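Local coordinates for protein FMN-dependent nitronate monooxygenase (Shewanella oneidensis, PDB 5LSM) that probably catalyses the FMN-dependent oxidation of propionate 3-nitronate by molecular oxygen, giving 3-oxopropanoate, nitrate and nitrite and so detoxifying the nitronate, at residues A18-A21 and G22-G25; T239-L242 and L243-E246; A251-R254 and E255-S259; G315-F319 and S320-C324. One frame throughout, in Å; residues are numbered along the deposited sequence.

Contact 1: residues A18-A21 and G22-G25; sequences APMA and GVQG. With FMN (flavin mononucleotide), chain I.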
loop_
_atom_site.group_PDB
_atom_site.type_symbol
_atom_site.label_atom_id
_atom_site.label_comp_id
_atom_site.label_asym_id
_atom_site.label_seq_id
_atom_site.Cartn_x
_atom_site.Cartn_y
_atom_site.Cartn_z
ATOM N N ALA A 18 1.633 19.257 -2.325
ATOM C CA ALA A 18 0.260 18.762 -2.498
ATOM C C ALA A 18 -0.781 19.793 -2.041
ATOM O O ALA A 18 -0.664 20.359 -0.945
ATOM C CB ALA A 18 0.076 17.458 -1.741
ATOM N N PRO A 19 -1.787 20.068 -2.888
ATOM C CA PRO A 19 -2.857 20.977 -2.459
ATOM C C PRO A 19 -3.688 20.327 -1.380
ATOM O O PRO A 19 -4.289 19.303 -1.631
ATOM C CB PRO A 19 -3.702 21.123 -3.717
ATOM C CG PRO A 19 -3.487 19.846 -4.448
ATOM C CD PRO A 19 -2.022 19.582 -4.258
ATOM N N MET A 20 -3.701 20.899 -0.185
ATOM C CA MET A 20 -4.342 20.250 0.941
ATOM C C MET A 20 -5.436 21.137 1.498
ATOM O O MET A 20 -5.164 22.116 2.188
ATOM C CB MET A 20 -3.308 19.902 1.995
ATOM C CG MET A 20 -2.290 18.902 1.479
ATOM S SD MET A 20 -1.031 18.452 2.666
ATOM C CE MET A 20 0.073 19.846 2.577
ATOM N N ALA A 21 -6.678 20.834 1.123
ATOM C CA ALA A 21 -7.799 21.726 1.408
ATOM C C ALA A 21 -8.075 21.749 2.903
ATOM O O ALA A 21 -8.216 20.701 3.528
ATOM C CB ALA A 21 -9.038 21.286 0.653
ATOM N N GLY A 22 -8.056 22.946 3.481
ATOM C CA GLY A 22 -8.464 23.142 4.857
ATOM C C GLY A 22 -7.305 23.335 5.805
ATOM O O GLY A 22 -7.501 23.722 6.949
ATOM N N VAL A 23 -6.097 23.033 5.351
ATOM C CA VAL A 23 -4.922 23.186 6.184
ATOM C C VAL A 23 -3.969 24.204 5.607
ATOM O O VAL A 23 -2.904 24.432 6.161
ATOM C CB VAL A 23 -4.164 21.848 6.357
ATOM C CG1 VAL A 23 -4.989 20.881 7.182
ATOM C CG2 VAL A 23 -3.786 21.234 5.003
ATOM N N GLN A 24 -4.318 24.810 4.483
ATOM C CA GLN A 24 -3.305 25.458 3.687
ATOM C C GLN A 24 -3.861 26.417 2.620
ATOM O O GLN A 24 -4.881 26.137 2.001
ATOM C CB GLN A 24 -2.456 24.356 3.071
ATOM C CG GLN A 24 -1.439 24.822 2.081
ATOM C CD GLN A 24 -1.882 24.622 0.653
ATOM O OE1 GLN A 24 -2.297 23.522 0.249
ATOM N NE2 GLN A 24 -1.707 25.661 -0.148
ATOM N N GLY A 25 -3.171 27.542 2.424
ATOM C CA GLY A 25 -3.480 28.501 1.356
ATOM C C GLY A 25 -2.263 29.174 0.717
ATOM O O GLY A 25 -1.246 28.548 0.483
HETATM N N1 FMN I . -5.571 16.322 -3.069
HETATM C C2 FMN I . -6.350 17.139 -3.834
HETATM O O2 FMN I . -6.423 16.936 -5.073
HETATM N N3 FMN I . -7.070 18.150 -3.306
HETATM C C4 FMN I . -7.052 18.417 -1.991
HETATM O O4 FMN I . -7.723 19.342 -1.501
HETATM C C4A FMN I . -6.236 17.561 -1.108
HETATM N N5 FMN I . -6.164 17.807 0.202
HETATM C C5A FMN I . -5.370 17.083 1.009
HETATM C C6 FMN I . -5.333 17.422 2.358
HETATM C C7 FMN I . -4.528 16.726 3.236
HETATM C C7M FMN I . -4.548 17.117 4.691
HETATM C C8 FMN I . -3.697 15.596 2.727
HETATM C C8M FMN I . -2.825 14.824 3.692
HETATM C C9 FMN I . -3.735 15.247 1.369
HETATM C C9A FMN I . -4.553 15.954 0.472
HETATM N N10 FMN I . -4.608 15.686 -0.932
HETATM C C10 FMN I . -5.463 16.476 -1.731
HETATM C "C1'" FMN I . -3.868 14.576 -1.561
HETATM C "C2'" FMN I . -2.471 15.000 -1.981
HETATM O "O2'" FMN I . -2.556 15.712 -3.229
HETATM C "C3'" FMN I . -1.547 13.784 -2.136
HETATM O "O3'" FMN I . -2.214 12.766 -2.891
HETATM C "C4'" FMN I . -1.120 13.149 -0.812
HETATM O "O4'" FMN I . -0.917 14.104 0.237
HETATM C "C5'" FMN I . 0.152 12.354 -1.058
HETATM O "O5'" FMN I . 0.514 11.577 0.081
HETATM P P FMN I . 1.352 12.152 1.329
HETATM O O1P FMN I . 2.316 13.188 0.795
HETATM O O2P FMN I . 2.022 10.915 1.868
HETATM O O3P FMN I . 0.277 12.714 2.189
#
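Met20 and Val23 close a type II beta turn just after strand 15-17, a weak bond of 3.4 Å running from Val23 N to Met20 O. Gly22 takes the third place of this turn with phi 104°, where a CB would collide with the carbonyl oxygen of Ala21. The side chain of Gln24 reaches back across the bend: its OE1 accepts the Met20 N-H at 3.0 Å, almost straight at 177°. CG lies opposite the backbone N (chi1 173°) and the chain bends at chi2, which brings the amide back to the preceding backbone. The other end of that amide, NE2, bonds to Gly25 O and to Ser40 O on strand 39-42, so both ends are held and its rotation is fixed. With an alanine here, Met20 N would probably lose its acceptor and Ser40 O a donor, leaving the turn freer to shift against the flavin. Met20 CB packs tightly on Val23 CG2, while Met20 CG lies over the face of the flavin's dimethylbenzene ring, 3.5 Å from FMN C6, and Met20 SD continues over C7 and C8. Ala21 N serves two acceptors, FMN N5 at 3.2 Å and FMN O4 at the same distance. This forked N-H is consistent with an N5 that can accept a hydrogen bond, as in an oxidised flavin, and would be expected to draw electron density toward N5 and O4, beside C4A, where flavin redox chemistry takes place.

Contact 2: residues T239-L242 and L243-E246; sequences TAYL and LCPE. With FMN (flavin mononucleotide), chain I.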
loop_
_atom_site.group_PDB
_atom_site.type_symbol
_atom_site.label_atom_id
_atom_site.label_comp_id
_atom_site.label_asym_id
_atom_site.label_seq_id
_atom_site.Cartn_x
_atom_site.Cartn_y
_atom_site.Cartn_z
ATOM N N THR A 239 1.772 15.242 3.319
ATOM C CA THR A 239 1.852 15.101 4.762
ATOM C C THR A 239 3.088 15.773 5.393
ATOM O O THR A 239 3.003 16.300 6.494
ATOM C CB THR A 239 1.818 13.622 5.129
ATOM O OG1 THR A 239 0.573 13.065 4.697
ATOM C CG2 THR A 239 1.975 13.422 6.621
ATOM N N ALA A 240 4.212 15.801 4.678
ATOM C CA ALA A 240 5.469 16.271 5.258
ATOM C C ALA A 240 5.577 17.801 5.336
ATOM O O ALA A 240 6.433 18.316 6.042
ATOM C CB ALA A 240 6.661 15.692 4.507
ATOM N N TYR A 241 4.667 18.520 4.686
ATOM C CA TYR A 241 4.537 19.975 4.909
ATOM C C TYR A 241 3.640 20.392 6.097
ATOM O O TYR A 241 3.554 21.575 6.403
ATOM C CB TYR A 241 4.012 20.661 3.647
ATOM C CG TYR A 241 5.014 20.761 2.535
ATOM C CD1 TYR A 241 6.052 21.670 2.606
ATOM C CD2 TYR A 241 4.907 19.962 1.383
ATOM C CE1 TYR A 241 6.972 21.784 1.569
ATOM C CE2 TYR A 241 5.788 20.107 0.318
ATOM C CZ TYR A 241 6.828 21.019 0.424
ATOM O OH TYR A 241 7.741 21.173 -0.596
ATOM N N LEU A 242 2.950 19.442 6.737
ATOM C CA LEU A 242 1.814 19.784 7.615
ATOM C C LEU A 242 2.209 20.434 8.942
ATOM O O LEU A 242 1.345 20.945 9.661
ATOM C CB LEU A 242 0.960 18.550 7.913
ATOM C CG LEU A 242 0.101 18.023 6.766
ATOM C CD1 LEU A 242 -0.543 16.702 7.171
ATOM C CD2 LEU A 242 -0.946 19.039 6.333
ATOM N N LEU A 243 3.494 20.396 9.279
ATOM C CA LEU A 243 3.973 21.052 10.483
ATOM C C LEU A 243 4.727 22.341 10.173
ATOM O O LEU A 243 5.221 22.999 11.099
ATOM C CB LEU A 243 4.889 20.113 11.286
ATOM C CG LEU A 243 4.249 18.903 11.965
ATOM C CD1 LEU A 243 5.268 18.223 12.868
ATOM C CD2 LEU A 243 3.030 19.308 12.759
ATOM N N CYS A 244 4.853 22.680 8.892
ATOM C CA CYS A 244 5.521 23.930 8.493
ATOM C C CYS A 244 4.721 25.119 8.995
ATOM O O CYS A 244 3.491 25.060 9.037
ATOM C CB CYS A 244 5.638 24.021 6.972
ATOM S SG CYS A 244 6.746 22.788 6.266
ATOM N N PRO A 245 5.409 26.211 9.365
ATOM C CA PRO A 245 4.696 27.417 9.837
ATOM C C PRO A 245 3.783 28.050 8.786
ATOM O O PRO A 245 2.892 28.814 9.142
ATOM C CB PRO A 245 5.828 28.389 10.224
ATOM C CG PRO A 245 7.050 27.871 9.552
ATOM C CD PRO A 245 6.867 26.394 9.343
ATOM N N GLU A 246 4.010 27.755 7.506
ATOM C CA GLU A 246 3.167 28.318 6.447
ATOM C C GLU A 246 1.817 27.607 6.385
ATOM O O GLU A 246 0.834 28.163 5.915
ATOM C CB GLU A 246 3.872 28.254 5.091
ATOM C CG GLU A 246 5.031 29.238 4.934
ATOM C CD GLU A 246 6.337 28.752 5.559
ATOM O OE1 GLU A 246 6.393 27.589 6.032
ATOM O OE2 GLU A 246 7.311 29.541 5.585
HETATM N N1 FMN I . -5.571 16.322 -3.069
HETATM C C2 FMN I . -6.350 17.139 -3.834
HETATM O O2 FMN I . -6.423 16.936 -5.073
HETATM N N3 FMN I . -7.070 18.150 -3.306
HETATM C C4 FMN I . -7.052 18.417 -1.991
HETATM O O4 FMN I . -7.723 19.342 -1.501
HETATM C C4A FMN I . -6.236 17.561 -1.108
HETATM N N5 FMN I . -6.164 17.807 0.202
HETATM C C5A FMN I . -5.370 17.083 1.009
HETATM C C6 FMN I . -5.333 17.422 2.358
HETATM C C7 FMN I . -4.528 16.726 3.236
HETATM C C7M FMN I . -4.548 17.117 4.691
HETATM C C8 FMN I . -3.697 15.596 2.727
HETATM C C8M FMN I . -2.825 14.824 3.692
HETATM C C9 FMN I . -3.735 15.247 1.369
HETATM C C9A FMN I . -4.553 15.954 0.472
HETATM N N10 FMN I . -4.608 15.686 -0.932
HETATM C C10 FMN I . -5.463 16.476 -1.731
HETATM C "C1'" FMN I . -3.868 14.576 -1.561
HETATM C "C2'" FMN I . -2.471 15.000 -1.981
HETATM O "O2'" FMN I . -2.556 15.712 -3.229
HETATM C "C3'" FMN I . -1.547 13.784 -2.136
HETATM O "O3'" FMN I . -2.214 12.766 -2.891
HETATM C "C4'" FMN I . -1.120 13.149 -0.812
HETATM O "O4'" FMN I . -0.917 14.104 0.237
HETATM C "C5'" FMN I . 0.152 12.354 -1.058
HETATM O "O5'" FMN I . 0.514 11.577 0.081
HETATM P P FMN I . 1.352 12.152 1.329
HETATM O O1P FMN I . 2.316 13.188 0.795
HETATM O O2P FMN I . 2.022 10.915 1.868
HETATM O O3P FMN I . 0.277 12.714 2.189
HETATM O O HOH W 1 6.205 19.640 8.158
#
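Tyr241 and Cys244 are the ends of a type I beta turn that follows directly on the FMN phosphate site, in the loop after strand 234-237 of the barrel. The turn is closed by Cys244 N, which donates to Tyr241 O at 3.0 Å. Cys244 SG then comes to the edge of the Tyr241 ring, near its plane and 3.9 Å from CD1, a sulfur-aromatic contact made from the rim. With SG anti to the carbonyl carbon (chi1 -67°), the sulfur turns back along the tyrosine. A water ties the turn to the short 3-10 segment that runs into it, donating to Ala240 O and accepting from Leu243 N at 3.0 Å. At the start of that segment Thr239 grips the phosphate twice through one oxygen: OG1 donates to FMN O3P at 2.5 Å and the backbone N to the same O3P at 3.1 Å, with a weak further bond to O1P. Thr239 OG1 is also hydrogen-bonded to Gly325 N, so two partners hold the hydroxyl. Beyond the site, the Tyr241 ring enters between helix 26-35, at Leu28 and Val32, and helix 336-342, where its OH bonds to Thr340 OG1; Leu242 and Leu243 both rest on Leu257 of helix 251-258.

Contact 3: residues A251-R254 and E255-S259; sequences AIHR and EALQS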
loop_
_atom_site.group_PDB
_atom_site.type_symbol
_atom_site.label_atom_id
_atom_site.label_comp_id
_atom_site.label_asym_id
_atom_site.label_seq_id
_atom_site.Cartn_x
_atom_site.Cartn_y
_atom_site.Cartn_z
ATOM N N ALA A 251 -3.880 23.092 15.842
ATOM C CA ALA A 251 -3.081 22.648 16.978
ATOM C C ALA A 251 -3.351 21.194 17.292
ATOM O O ALA A 251 -2.443 20.442 17.585
ATOM C CB ALA A 251 -3.397 23.510 18.191
ATOM N N ILE A 252 -4.613 20.807 17.208
ATOM C CA ILE A 252 -5.024 19.473 17.566
ATOM C C ILE A 252 -4.606 18.465 16.489
ATOM O O ILE A 252 -4.092 17.398 16.803
ATOM C CB ILE A 252 -6.538 19.432 17.862
ATOM C CG1 ILE A 252 -6.827 18.431 18.970
ATOM C CG2 ILE A 252 -7.362 19.125 16.617
ATOM C CD1 ILE A 252 -8.263 18.459 19.439
ATOM N N HIS A 253 -4.717 18.869 15.220
ATOM C CA HIS A 253 -4.159 18.107 14.090
ATOM C C HIS A 253 -2.624 18.027 14.163
ATOM O O HIS A 253 -2.062 16.953 14.062
ATOM C CB HIS A 253 -4.597 18.751 12.774
ATOM C CG HIS A 253 -4.492 17.853 11.577
ATOM N ND1 HIS A 253 -3.769 16.676 11.576
ATOM C CD2 HIS A 253 -4.978 17.994 10.321
ATOM C CE1 HIS A 253 -3.835 16.121 10.379
ATOM N NE2 HIS A 253 -4.540 16.913 9.592
ATOM N N ARG A 254 -1.958 19.145 14.435
ATOM C CA ARG A 254 -0.501 19.136 14.698
ATOM C C ARG A 254 -0.062 18.156 15.812
ATOM O O ARG A 254 1.007 17.521 15.726
ATOM C CB ARG A 254 -0.023 20.542 15.048
ATOM C CG ARG A 254 -0.003 21.502 13.874
ATOM C CD ARG A 254 0.383 22.914 14.300
ATOM N NE ARG A 254 0.689 23.760 13.145
ATOM C CZ ARG A 254 1.867 23.796 12.519
ATOM N NH1 ARG A 254 2.891 23.062 12.951
ATOM N NH2 ARG A 254 2.024 24.571 11.452
ATOM N N GLU A 255 -0.865 18.073 16.868
ATOM C CA GLU A 255 -0.529 17.260 18.041
ATOM C C GLU A 255 -0.659 15.779 17.717
ATOM O O GLU A 255 0.119 14.950 18.192
ATOM C CB GLU A 255 -1.465 17.608 19.198
ATOM C CG GLU A 255 -1.162 16.868 20.497
ATOM C CD GLU A 255 -1.227 17.764 21.726
ATOM O OE1 GLU A 255 -1.474 18.983 21.572
ATOM O OE2 GLU A 255 -1.013 17.252 22.845
ATOM N N ALA A 256 -1.674 15.457 16.925
ATOM C CA ALA A 256 -1.916 14.094 16.508
ATOM C C ALA A 256 -0.774 13.613 15.619
ATOM O O ALA A 256 -0.202 12.553 15.869
ATOM C CB ALA A 256 -3.253 14.000 15.782
ATOM N N LEU A 257 -0.392 14.426 14.631
ATOM C CA LEU A 257 0.748 14.086 13.757
ATOM C C LEU A 257 2.034 13.739 14.521
ATOM O O LEU A 257 2.860 12.976 14.023
ATOM C CB LEU A 257 1.047 15.231 12.797
ATOM C CG LEU A 257 0.011 15.499 11.716
ATOM C CD1 LEU A 257 0.151 16.931 11.202
ATOM C CD2 LEU A 257 0.130 14.486 10.587
ATOM N N GLN A 258 2.243 14.359 15.676
ATOM C CA GLN A 258 3.513 14.217 16.413
ATOM C C GLN A 258 3.455 13.072 17.424
ATOM O O GLN A 258 4.486 12.538 17.827
ATOM C CB GLN A 258 3.873 15.525 17.134
ATOM C CG GLN A 258 4.587 16.526 16.244
ATOM C CD GLN A 258 4.422 17.959 16.704
ATOM O OE1 GLN A 258 3.312 18.414 16.982
ATOM N NE2 GLN A 258 5.522 18.690 16.754
ATOM N N SER A 259 2.247 12.685 17.809
ATOM C CA SER A 259 2.042 11.525 18.668
ATOM C C SER A 259 2.338 10.204 17.950
ATOM O O SER A 259 2.454 10.158 16.729
ATOM C CB SER A 259 0.602 11.506 19.158
ATOM O OG SER A 259 -0.270 11.175 18.092
#
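His253 O receives the Leu257 N-H at 3.1 Å and 174°, the straightest of the bonds that wind helix 251-258. Just before it, Glu255 N donates to Ala251 O at 2.9 Å, though more bent at 137°, and Ala256 N to Ile252 O. Just beyond, Ser259 OG donates to Ala256 O at 2.6 Å, in the carbonyl plane and on a lone pair. Arg254 runs extended from CG to NE, back along the chain, and its NH1 and NH2 bond to Leu243 O and Cys244 O, tying the helix to the turn that precedes it. In the apolar packing, the His253 ring and the Leu257 side chain cross obliquely, His253 ND1 lying 3.9 Å from Leu257 CD1; with CG anti to the backbone N (chi1 -161°), the imidazole leans along the helix toward the leucine. Were His253 an alanine, a gap would probably open beside Leu257 CD1, and Leu322 would lose a surface to rest on. One side of the helix packs on the loop between helices 301-313 and 336-342: Ala256 and Ser259 touch Trp317, and Leu257 reaches Cys324.

Contact 4: residues G315-F319 and S320-C324; sequences GFWDF and SPLWC. With FMN (flavin mononucleotide), chain I.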
loop_
_atom_site.group_PDB
_atom_site.type_symbol
_atom_site.label_atom_id
_atom_site.label_comp_id
_atom_site.label_asym_id
_atom_site.label_seq_id
_atom_site.Cartn_x
_atom_site.Cartn_y
_atom_site.Cartn_z
ATOM N N GLY A 315 -10.475 19.683 23.449
ATOM C CA GLY A 315 -9.138 19.136 23.239
ATOM C C GLY A 315 -9.094 17.658 22.897
ATOM O O GLY A 315 -8.033 17.038 22.965
ATOM N N PHE A 316 -10.234 17.091 22.512
ATOM C CA PHE A 316 -10.275 15.732 21.983
ATOM C C PHE A 316 -10.174 15.779 20.468
ATOM O O PHE A 316 -10.866 16.563 19.825
ATOM C CB PHE A 316 -11.582 15.051 22.368
ATOM C CG PHE A 316 -11.719 14.785 23.831
ATOM C CD1 PHE A 316 -10.856 13.903 24.471
ATOM C CD2 PHE A 316 -12.729 15.380 24.566
ATOM C CE1 PHE A 316 -10.986 13.643 25.823
ATOM C CE2 PHE A 316 -12.857 15.128 25.914
ATOM C CZ PHE A 316 -11.991 14.247 26.543
ATOM N N TRP A 317 -9.361 14.897 19.891
ATOM C CA TRP A 317 -9.325 14.764 18.439
ATOM C C TRP A 317 -10.267 13.668 17.923
ATOM O O TRP A 317 -10.224 13.319 16.747
ATOM C CB TRP A 317 -7.878 14.607 17.919
ATOM C CG TRP A 317 -7.091 13.370 18.346
ATOM C CD1 TRP A 317 -7.457 12.074 18.177
ATOM C CD2 TRP A 317 -5.726 13.335 18.817
ATOM N NE1 TRP A 317 -6.439 11.233 18.580
ATOM C CE2 TRP A 317 -5.364 11.985 18.959
ATOM C CE3 TRP A 317 -4.794 14.315 19.153
ATOM C CZ2 TRP A 317 -4.126 11.587 19.461
ATOM C CZ3 TRP A 317 -3.557 13.917 19.659
ATOM C CH2 TRP A 317 -3.240 12.562 19.803
ATOM N N ASP A 318 -11.229 13.274 18.765
ATOM C CA ASP A 318 -12.072 12.084 18.538
ATOM C C ASP A 318 -12.984 12.189 17.311
ATOM O O ASP A 318 -13.402 11.175 16.772
ATOM C CB ASP A 318 -12.940 11.776 19.787
ATOM C CG ASP A 318 -12.099 11.401 21.037
ATOM O OD1 ASP A 318 -10.862 11.585 21.011
ATOM O OD2 ASP A 318 -12.684 10.962 22.060
ATOM N N PHE A 319 -13.324 13.399 16.884
ATOM C CA PHE A 319 -14.250 13.562 15.760
ATOM C C PHE A 319 -13.649 14.435 14.653
ATOM O O PHE A 319 -14.366 15.127 13.941
ATOM C CB PHE A 319 -15.597 14.124 16.254
ATOM C CG PHE A 319 -16.380 13.154 17.090
ATOM C CD1 PHE A 319 -17.257 12.260 16.499
ATOM C CD2 PHE A 319 -16.153 13.056 18.451
ATOM C CE1 PHE A 319 -17.924 11.317 17.254
ATOM C CE2 PHE A 319 -16.809 12.112 19.217
ATOM C CZ PHE A 319 -17.701 11.247 18.618
ATOM N N SER A 320 -12.328 14.384 14.503
ATOM C CA SER A 320 -11.643 15.220 13.522
ATOM C C SER A 320 -11.180 14.392 12.308
ATOM O O SER A 320 -10.734 13.259 12.464
ATOM C CB SER A 320 -10.447 15.913 14.165
ATOM O OG SER A 320 -10.853 16.821 15.173
ATOM N N PRO A 321 -11.286 14.963 11.097
ATOM C CA PRO A 321 -10.600 14.413 9.936
ATOM C C PRO A 321 -9.099 14.739 9.965
ATOM O O PRO A 321 -8.681 15.836 9.602
ATOM C CB PRO A 321 -11.294 15.113 8.768
ATOM C CG PRO A 321 -11.659 16.443 9.318
ATOM C CD PRO A 321 -12.056 16.170 10.753
ATOM N N LEU A 322 -8.301 13.784 10.423
ATOM C CA LEU A 322 -6.899 14.012 10.663
ATOM C C LEU A 322 -6.124 13.457 9.477
ATOM O O LEU A 322 -5.467 12.435 9.570
ATOM C CB LEU A 322 -6.487 13.300 11.947
ATOM C CG LEU A 322 -7.133 13.749 13.256
ATOM C CD1 LEU A 322 -6.835 12.730 14.342
ATOM C CD2 LEU A 322 -6.586 15.111 13.655
ATOM N N TRP A 323 -6.270 14.097 8.335
ATOM C CA TRP A 323 -5.700 13.585 7.118
ATOM C C TRP A 323 -4.166 13.485 7.229
ATOM O O TRP A 323 -3.524 14.400 7.725
ATOM C CB TRP A 323 -6.078 14.499 5.962
ATOM C CG TRP A 323 -7.538 14.487 5.526
ATOM C CD1 TRP A 323 -8.095 15.351 4.655
ATOM C CD2 TRP A 323 -8.597 13.577 5.912
ATOM N NE1 TRP A 323 -9.423 15.049 4.446
ATOM C CE2 TRP A 323 -9.769 13.994 5.237
ATOM C CE3 TRP A 323 -8.688 12.503 6.801
ATOM C CZ2 TRP A 323 -11.000 13.347 5.382
ATOM C CZ3 TRP A 323 -9.916 11.848 6.939
ATOM C CH2 TRP A 323 -11.048 12.266 6.220
ATOM N N CYS A 324 -3.605 12.349 6.797
ATOM C CA CYS A 324 -2.203 11.975 7.068
ATOM C C CYS A 324 -1.909 10.667 6.332
ATOM O O CYS A 324 -2.751 9.789 6.270
ATOM C CB CYS A 324 -1.934 11.798 8.575
ATOM S SG CYS A 324 -0.235 11.288 9.020
HETATM N N1 FMN I . -5.571 16.322 -3.069
HETATM C C2 FMN I . -6.350 17.139 -3.834
HETATM O O2 FMN I . -6.423 16.936 -5.073
HETATM N N3 FMN I . -7.070 18.150 -3.306
HETATM C C4 FMN I . -7.052 18.417 -1.991
HETATM O O4 FMN I . -7.723 19.342 -1.501
HETATM C C4A FMN I . -6.236 17.561 -1.108
HETATM N N5 FMN I . -6.164 17.807 0.202
HETATM C C5A FMN I . -5.370 17.083 1.009
HETATM C C6 FMN I . -5.333 17.422 2.358
HETATM C C7 FMN I . -4.528 16.726 3.236
HETATM C C7M FMN I . -4.548 17.117 4.691
HETATM C C8 FMN I . -3.697 15.596 2.727
HETATM C C8M FMN I . -2.825 14.824 3.692
HETATM C C9 FMN I . -3.735 15.247 1.369
HETATM C C9A FMN I . -4.553 15.954 0.472
HETATM N N10 FMN I . -4.608 15.686 -0.932
HETATM C C10 FMN I . -5.463 16.476 -1.731
HETATM C "C1'" FMN I . -3.868 14.576 -1.561
HETATM C "C2'" FMN I . -2.471 15.000 -1.981
HETATM O "O2'" FMN I . -2.556 15.712 -3.229
HETATM C "C3'" FMN I . -1.547 13.784 -2.136
HETATM O "O3'" FMN I . -2.214 12.766 -2.891
HETATM C "C4'" FMN I . -1.120 13.149 -0.812
HETATM O "O4'" FMN I . -0.917 14.104 0.237
HETATM C "C5'" FMN I . 0.152 12.354 -1.058
HETATM O "O5'" FMN I . 0.514 11.577 0.081
HETATM P P FMN I . 1.352 12.152 1.329
HETATM O O1P FMN I . 2.316 13.188 0.795
HETATM O O2P FMN I . 2.022 10.915 1.868
HETATM O O3P FMN I . 0.277 12.714 2.189
#
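Trp317 and Ser320 share the one hydrogen bond between 315-319 and 320-324: Ser320 N donates to Trp317 O at 3.3 Å, closing a beta turn. Ser320 OG finds its own partner in Glu312 OE2, which ties the turn to helix 301-313. The apolar contact is a CH-pi one. Leu322 CD1 sits over a face of the Trp317 five-membered ring, 4.3 Å from its centroid, and the two side chains cross at about a right angle. For this the indole adopts chi1 64°, with CG between backbone N and carbonyl carbon, a crowded position that swings its face toward the leucine. Aromatic packing involves Phe319, whose ring meets Tyr93 edge-to-face and also touches Phe283 and Phe97. Further on, Pro321 CB lies on one face of the Trp323 indole, toward its rim, 3.7 Å above the plane. Trp323 meets the cofactor as well: its CB is 3.3 Å from FMN C7M, which lies at the indole edge. Gly315, with positive phi, is the C-prime residue of a Schellman motif ending helix 301-313; a capped helix thus passes through a tight turn into a loop lining the flavin's dimethylbenzene end.

Overall arrangement
Contacts 1, 2 and 4 surround the same FMN: contact 1 meets the isoalloxazine, contact 2 the phosphate and contact 4 the methyl end. Contact 3 packs against contacts 2 and 4, its His253 side chain about 5 Å from the FMN. Contacts 1 and 2, with centres 10 Å apart, touch where Met20 SD lies 3.7 Å from Leu242 CD2. Contacts 3 and 4 are the nearest pair, about 9 Å between centres, and pack closely where Leu257 CD2 lies 3.6 Å from Cys324 SG. Contact 4 also reaches contact 2, Leu242 CD1 lying 3.8 Å from Trp323 O, whereas contacts 1 and 4 stay about 5 Å apart at their nearest atoms and do not touch, though both meet the flavin.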